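Local coordinates for DUF115 domain-containing protein (Magnetospirillum magneticum AMB-1, PDB 5MU5) that probably transfers sugar to flagellin, as a Maf-type glycosyltransferase involved in the formation of bacterial flagella, at residues L170-R173 with L178-N181; G146-E151 with R196-C201. One frame throughout, in Å; residues are numbered along the deposited sequence.

Following the chain from the N terminus, the first segment of either contact to appear is strand 146-150, part of contact 2, after strand 123-127 of the same sheet; helices 154-160 and 166-171 come next. Contact 1 follows: residues 170-173 meet residues 178-181 across a turn of four residues, where the chain leaves the helix and enters strand 180-183. In helix 188-202, residues 196-201 then return to residues 146-151, closing contact 2 over 44 intervening residues. Contact 1 is thus nested inside the loop of contact 2. Strands 146-150 and 180-183 are parallel neighbours in one four-stranded sheet, and the two contacts meet where Arg179 and Asn181 bond to Ile147 and Ile149 through their backbones.

Contact 1. Residues L170-R173 with L178-N181; sequences LETR and LRLN
The aliphatic part of Arg173 lies across Leu180 at about a right angle, its CG 3.7 Å from Leu180 CB, while the guanidinium at its end turns to the backbone of the same residue. A bend at chi3 (60°) swings the head over, and Arg173 NH1 reaches Leu180 O at 2.6 Å. The oxygen sits at the edge of the guanidinium, near its plane, but the N-H...O angle of 129° makes this a weak hydrogen bond. NE of the same group bonds to Leu22 O, and so the head spans two backbone carbonyls. Arginine suits the place because a long apolar stem can cover a leucine before its polar end finds those oxygens.

Leu180 points into the contact and is buried. Its chi1 of 179° places CG opposite the backbone N and carries CD2 to 3.8 Å from Leu170 CD2, two branched apolar side chains meeting methyl to methyl.

Thr172 and Arg179 make a second pairing, also crossing at about a right angle. Thr172 CB lies 3.8 Å above one face of the Arg179 guanidinium, toward its rim, and its methyl CG2 is 3.7 Å from Arg179 NH2. The flat cation thus rests on the carbon side of the threonine, while Arg179 NE is bonded to Ala145 O. A water lies between Thr172 OG1, which is also bonded to Leu169 O, and Arg179 O, 2.6 Å from the latter.

Around this turn, Leu170 packs on Ala18, Phe19 and Leu22 of helix 9-22, and Arg179 touches Arg570 and Leu573 of helix 568-579. Residues 170-173 lead out of helix 166-171, and residues 178-181 lead into strand 180-183, an outermost strand of the four-stranded sheet, parallel to its inner neighbour 146-150.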
ATOM      1  N   LEU A 170     -19.229 -18.599  11.150  1.00 41.50           N
ATOM      2  CA  LEU A 170     -17.896 -19.183  11.253  1.00 40.21           C
ATOM      3  C   LEU A 170     -17.586 -20.138  10.111  1.00 40.24           C
ATOM      4  O   LEU A 170     -16.444 -20.237   9.678  1.00 37.56           O
ATOM      5  CB  LEU A 170     -17.744 -19.892  12.591  1.00 40.90           C
ATOM      6  CG  LEU A 170     -17.648 -18.914  13.751  1.00 41.92           C
ATOM      7  CD1 LEU A 170     -18.082 -19.565  15.048  1.00 42.73           C
ATOM      8  CD2 LEU A 170     -16.229 -18.369  13.835  1.00 43.67           C
ATOM      9  N   GLU A 171     -18.615 -20.831   9.633  1.00 41.03           N
ATOM     10  CA  GLU A 171     -18.487 -21.757   8.516  1.00 44.52           C
ATOM     11  C   GLU A 171     -17.895 -21.096   7.262  1.00 43.55           C
ATOM     12  O   GLU A 171     -17.266 -21.769   6.469  1.00 42.45           O
ATOM     13  CB  GLU A 171     -19.858 -22.372   8.187  1.00 48.05           C
ATOM     14  CG  GLU A 171     -19.790 -23.683   7.434  1.00 54.52           C
ATOM     15  CD  GLU A 171     -18.994 -24.731   8.193  1.00 57.37           C
ATOM     16  OE1 GLU A 171     -19.207 -24.897   9.417  1.00 65.04           O
ATOM     17  OE2 GLU A 171     -18.146 -25.380   7.564  1.00 59.04           O
ATOM     18  N   THR A 172     -18.096 -19.783   7.092  1.00 43.99           N
ATOM     19  CA  THR A 172     -17.519 -19.029   5.949  1.00 43.32           C
ATOM     20  C   THR A 172     -15.995 -18.927   5.983  1.00 43.60           C
ATOM     21  O   THR A 172     -15.375 -18.602   4.965  1.00 49.99           O
ATOM     22  CB  THR A 172     -18.085 -17.596   5.859  1.00 43.82           C
ATOM     23  OG1 THR A 172     -17.799 -16.863   7.059  1.00 42.85           O
ATOM     24  CG2 THR A 172     -19.607 -17.617   5.645  1.00 42.78           C
ATOM     25  N   ARG A 173     -15.392 -19.184   7.142  1.00 41.56           N
ATOM     26  CA  ARG A 173     -13.935 -19.204   7.281  1.00 41.66           C
ATOM     27  C   ARG A 173     -13.303 -20.498   6.842  1.00 42.97           C
ATOM     28  O   ARG A 173     -12.085 -20.556   6.727  1.00 43.76           O
ATOM     29  CB  ARG A 173     -13.529 -18.997   8.738  1.00 44.44           C
ATOM     30  CG  ARG A 173     -13.824 -17.608   9.238  1.00 45.21           C
ATOM     31  CD  ARG A 173     -13.584 -17.528  10.715  1.00 47.33           C
ATOM     32  NE  ARG A 173     -12.202 -17.841  11.041  1.00 51.74           N
ATOM     33  CZ  ARG A 173     -11.219 -16.958  11.094  1.00 50.91           C
ATOM     34  NH1 ARG A 173     -11.435 -15.681  10.830  1.00 52.85           N
ATOM     35  NH2 ARG A 173     -10.010 -17.359  11.420  1.00 54.68           N
ATOM     36  N   LEU A 178     -10.190 -15.306   6.008  1.00 43.89           N
ATOM     37  CA  LEU A 178     -10.256 -13.862   5.872  1.00 42.73           C
ATOM     38  C   LEU A 178     -11.650 -13.334   5.568  1.00 40.02           C
ATOM     39  O   LEU A 178     -11.835 -12.134   5.515  1.00 44.94           O
ATOM     40  CB  LEU A 178      -9.264 -13.389   4.793  1.00 45.23           C
ATOM     41  CG  LEU A 178      -7.823 -13.814   5.129  1.00 48.54           C
ATOM     42  CD1 LEU A 178      -6.858 -13.724   3.940  1.00 50.25           C
ATOM     43  CD2 LEU A 178      -7.334 -13.021   6.339  1.00 46.74           C
ATOM     44  N   ARG A 179     -12.632 -14.199   5.366  1.00 38.43           N
ATOM     45  CA  ARG A 179     -14.019 -13.737   5.149  1.00 37.35           C
ATOM     46  C   ARG A 179     -14.791 -13.343   6.422  1.00 36.53           C
ATOM     47  O   ARG A 179     -15.838 -12.699   6.322  1.00 37.91           O
ATOM     48  CB  ARG A 179     -14.816 -14.777   4.375  1.00 37.11           C
ATOM     49  CG  ARG A 179     -14.369 -14.900   2.932  1.00 37.83           C
ATOM     50  CD  ARG A 179     -15.167 -15.972   2.228  1.00 37.94           C
ATOM     51  NE  ARG A 179     -16.568 -15.704   2.450  1.00 38.78           N
ATOM     52  CZ  ARG A 179     -17.559 -16.489   2.082  1.00 39.17           C
ATOM     53  NH1 ARG A 179     -17.340 -17.608   1.435  1.00 41.90           N
ATOM     54  NH2 ARG A 179     -18.789 -16.126   2.369  1.00 39.98           N
ATOM     55  N   LEU A 180     -14.309 -13.742   7.601  1.00 35.67           N
ATOM     56  CA  LEU A 180     -14.926 -13.335   8.858  1.00 36.32           C
ATOM     57  C   LEU A 180     -13.835 -12.900   9.796  1.00 38.11           C
ATOM     58  O   LEU A 180     -12.919 -13.663  10.082  1.00 40.08           O
ATOM     59  CB  LEU A 180     -15.690 -14.465   9.516  1.00 38.37           C
ATOM     60  CG  LEU A 180     -16.339 -14.131  10.859  1.00 41.16           C
ATOM     61  CD1 LEU A 180     -17.529 -13.226  10.686  1.00 42.05           C
ATOM     62  CD2 LEU A 180     -16.781 -15.419  11.547  1.00 45.90           C
ATOM     63  N   ASN A 181     -13.942 -11.675  10.272  1.00 36.38           N
ATOM     64  CA  ASN A 181     -12.975 -11.100  11.191  1.00 36.73           C
ATOM     65  C   ASN A 181     -13.717 -10.571  12.398  1.00 36.15           C
ATOM     66  O   ASN A 181     -14.751  -9.929  12.253  1.00 35.94           O
ATOM     67  CB  ASN A 181     -12.249  -9.940  10.513  1.00 36.75           C
ATOM     68  CG  ASN A 181     -11.392 -10.396   9.366  1.00 38.44           C
ATOM     69  OD1 ASN A 181     -10.310 -10.922   9.570  1.00 42.79           O
ATOM     70  ND2 ASN A 181     -11.879 -10.225   8.151  1.00 38.83           N
TER
HETATM   71  O   HOH W   1     -18.037 -14.110   6.026  1.00 41.14           O

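Contact 2. Residues G146-E151 with R196-C201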
ATOM      1  N   GLY A 146     -17.819 -10.912   3.010  1.00 33.67           N
ATOM      2  CA  GLY A 146     -16.829 -10.519   4.013  1.00 33.60           C
ATOM      3  C   GLY A 146     -17.557  -9.845   5.166  1.00 35.41           C
ATOM      4  O   GLY A 146     -18.337  -8.915   4.959  1.00 33.45           O
ATOM      5  N   ILE A 147     -17.350 -10.356   6.380  1.00 36.45           N
ATOM      6  CA  ILE A 147     -18.074  -9.880   7.554  1.00 35.64           C
ATOM      7  C   ILE A 147     -17.039  -9.549   8.598  1.00 36.75           C
ATOM      8  O   ILE A 147     -16.219 -10.388   8.987  1.00 36.70           O
ATOM      9  CB  ILE A 147     -19.042 -10.948   8.083  1.00 37.28           C
ATOM     10  CG1 ILE A 147     -20.036 -11.335   6.979  1.00 36.38           C
ATOM     11  CG2 ILE A 147     -19.777 -10.431   9.322  1.00 37.63           C
ATOM     12  CD1 ILE A 147     -20.954 -12.476   7.367  1.00 37.71           C
ATOM     13  N   HIS A 148     -17.091  -8.307   9.052  1.00 37.79           N
ATOM     14  CA  HIS A 148     -16.086  -7.759   9.936  1.00 36.45           C
ATOM     15  C   HIS A 148     -16.791  -7.128  11.122  1.00 36.03           C
ATOM     16  O   HIS A 148     -17.569  -6.179  10.996  1.00 34.78           O
ATOM     17  CB  HIS A 148     -15.276  -6.735   9.163  1.00 35.41           C
ATOM     18  CG  HIS A 148     -14.888  -7.208   7.804  1.00 35.55           C
ATOM     19  ND1 HIS A 148     -13.908  -8.153   7.609  1.00 37.79           N
ATOM     20  CD2 HIS A 148     -15.360  -6.899   6.574  1.00 35.02           C
ATOM     21  CE1 HIS A 148     -13.781  -8.397   6.319  1.00 35.76           C
ATOM     22  NE2 HIS A 148     -14.664  -7.660   5.672  1.00 33.97           N
ATOM     23  N   ILE A 149     -16.506  -7.662  12.287  1.00 35.96           N
ATOM     24  CA  ILE A 149     -17.194  -7.235  13.466  1.00 36.56           C
ATOM     25  C   ILE A 149     -16.176  -6.674  14.423  1.00 36.08           C
ATOM     26  O   ILE A 149     -15.200  -7.314  14.752  1.00 36.38           O
ATOM     27  CB  ILE A 149     -17.936  -8.418  14.091  1.00 38.29           C
ATOM     28  CG1 ILE A 149     -18.936  -8.978  13.071  1.00 38.79           C
ATOM     29  CG2 ILE A 149     -18.620  -7.985  15.381  1.00 38.96           C
ATOM     30  CD1 ILE A 149     -19.579 -10.292  13.471  1.00 41.28           C
ATOM     31  N   VAL A 150     -16.420  -5.450  14.859  1.00 37.06           N
ATOM     32  CA  VAL A 150     -15.577  -4.818  15.821  1.00 36.52           C
ATOM     33  C   VAL A 150     -16.363  -4.857  17.102  1.00 35.94           C
ATOM     34  O   VAL A 150     -17.502  -4.429  17.122  1.00 36.34           O
ATOM     35  CB  VAL A 150     -15.312  -3.362  15.434  1.00 36.82           C
ATOM     36  CG1 VAL A 150     -14.465  -2.673  16.489  1.00 37.72           C
ATOM     37  CG2 VAL A 150     -14.651  -3.311  14.075  1.00 37.46           C
ATOM     38  N   GLU A 151     -15.780  -5.402  18.162  1.00 37.04           N
ATOM     39  CA  GLU A 151     -16.467  -5.418  19.448  1.00 38.37           C
ATOM     40  C   GLU A 151     -15.451  -5.158  20.520  1.00 40.63           C
ATOM     41  O   GLU A 151     -14.683  -6.054  20.865  1.00 43.86           O
ATOM     42  CB  GLU A 151     -17.168  -6.739  19.678  1.00 41.02           C
ATOM     43  CG  GLU A 151     -17.844  -6.833  21.041  1.00 42.67           C
ATOM     44  CD  GLU A 151     -18.713  -5.624  21.350  1.00 41.12           C
ATOM     45  OE1 GLU A 151     -19.890  -5.596  20.937  1.00 40.64           O
ATOM     46  OE2 GLU A 151     -18.225  -4.716  22.041  1.00 40.42           O
ATOM     47  N   ARG A 196      -8.996  -1.815   8.385  1.00 40.89           N
ATOM     48  CA  ARG A 196      -8.313  -1.622   7.105  1.00 41.30           C
ATOM     49  C   ARG A 196      -7.685  -2.919   6.666  1.00 38.22           C
ATOM     50  O   ARG A 196      -7.831  -3.328   5.540  1.00 38.20           O
ATOM     51  CB  ARG A 196      -7.246  -0.515   7.180  1.00 42.50           C
ATOM     52  CG  ARG A 196      -7.833   0.885   7.301  1.00 46.44           C
ATOM     53  CD  ARG A 196      -6.837   1.977   6.943  1.00 48.89           C
ATOM     54  NE  ARG A 196      -5.724   2.100   7.892  1.00 50.47           N
ATOM     55  CZ  ARG A 196      -5.670   2.949   8.918  1.00 49.48           C
ATOM     56  NH1 ARG A 196      -6.678   3.751   9.205  1.00 49.37           N
ATOM     57  NH2 ARG A 196      -4.595   2.974   9.689  1.00 50.66           N
ATOM     58  N   SER A 197      -7.023  -3.587   7.589  1.00 39.35           N
ATOM     59  CA  SER A 197      -6.360  -4.846   7.297  1.00 40.35           C
ATOM     60  C   SER A 197      -7.361  -5.969   6.957  1.00 38.77           C
ATOM     61  O   SER A 197      -7.123  -6.810   6.087  1.00 38.50           O
ATOM     62  CB  SER A 197      -5.501  -5.227   8.493  1.00 40.59           C
ATOM     63  OG  SER A 197      -4.974  -6.515   8.308  1.00 47.14           O
ATOM     64  N   ALA A 198      -8.488  -5.979   7.644  1.00 38.50           N
ATOM     65  CA  ALA A 198      -9.528  -6.992   7.377  1.00 39.78           C
ATOM     66  C   ALA A 198     -10.080  -6.855   5.961  1.00 39.49           C
ATOM     67  O   ALA A 198     -10.233  -7.839   5.270  1.00 39.84           O
ATOM     68  CB  ALA A 198     -10.648  -6.854   8.384  1.00 39.56           C
ATOM     69  N   ILE A 199     -10.328  -5.617   5.526  1.00 40.71           N
ATOM     70  CA  ILE A 199     -10.817  -5.357   4.172  1.00 41.59           C
ATOM     71  C   ILE A 199      -9.728  -5.619   3.140  1.00 42.65           C
ATOM     72  O   ILE A 199      -9.966  -6.214   2.079  1.00 38.46           O
ATOM     73  CB  ILE A 199     -11.292  -3.902   3.996  1.00 41.78           C
ATOM     74  CG1 ILE A 199     -12.447  -3.574   4.933  1.00 43.42           C
ATOM     75  CG2 ILE A 199     -11.741  -3.669   2.573  1.00 44.76           C
ATOM     76  CD1 ILE A 199     -13.706  -4.368   4.672  1.00 46.31           C
ATOM     77  N   ARG A 200      -8.532  -5.157   3.459  1.00 43.82           N
ATOM     78  CA  ARG A 200      -7.407  -5.256   2.555  1.00 46.21           C
ATOM     79  C   ARG A 200      -7.028  -6.689   2.242  1.00 49.14           C
ATOM     80  O   ARG A 200      -6.626  -6.989   1.130  1.00 45.84           O
ATOM     81  CB  ARG A 200      -6.191  -4.543   3.154  1.00 50.56           C
ATOM     82  CG  ARG A 200      -4.941  -4.614   2.283  1.00 55.61           C
ATOM     83  CD  ARG A 200      -3.704  -4.054   2.967  1.00 54.78           C
ATOM     84  NE  ARG A 200      -3.906  -2.687   3.438  1.00 58.86           N
ATOM     85  CZ  ARG A 200      -3.933  -2.291   4.717  1.00 61.19           C
ATOM     86  NH1 ARG A 200      -3.749  -3.152   5.733  1.00 59.13           N
ATOM     87  NH2 ARG A 200      -4.126  -0.998   4.986  1.00 57.78           N
ATOM     88  N   CYS A 201      -7.130  -7.561   3.240  1.00 50.02           N
ATOM     89  CA  CYS A 201      -6.718  -8.960   3.096  1.00 53.49           C
ATOM     90  C   CYS A 201      -7.790  -9.888   2.537  1.00 54.13           C
ATOM     91  O   CYS A 201      -7.490 -10.949   2.008  1.00 56.02           O
ATOM     92  CB  CYS A 201      -6.279  -9.504   4.447  1.00 53.74           C
ATOM     93  SG  CYS A 201      -4.716  -8.786   4.959  1.00 56.02           S
TER
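His148 reaches from strand 146-150 to helix 188-202 and has the largest share of the buried surface, with Ala198 and Ile199 as its two partners. Its ring meets them obliquely: ND1 lies 3.6 Å from Ala198 CB, and Ile199 CD1 is equally close to NE2 and CD2. Ala198 directs its methyl at the strand, and this small residue lets the helix come near, with the CA atoms of His148 and Ala198 7.1 Å apart. Ile199 starts from the flank of the helix. Its CG1 lies anti to the carbonyl carbon (chi1 -61°), and a further turn at chi2 (-64°) carries CD1 to the imidazole.

Both ring nitrogens are satisfied although the histidine is buried: ND1 is hydrogen-bonded to Asn181 ND2 and NE2 to His123 ND1, links that would hold the rotation of the ring while carbon and nitrogen atoms alike pack on the helix. Replacing His148 by an alanine is likely to leave Asn181 and His123 without their imidazole partner and to open a gap beside Ala198 and Ile199.

Ile199 also packs against Phe228 and Ile235 of helix 219-235. Through His148, helix 188-202 covers one side of a four-stranded, all-parallel sheet, while Ile147 and Ile149 turn to helix 166-171 on the other, a layered alpha/beta build with a Rossmann-like order of strands, 3-2-1-4.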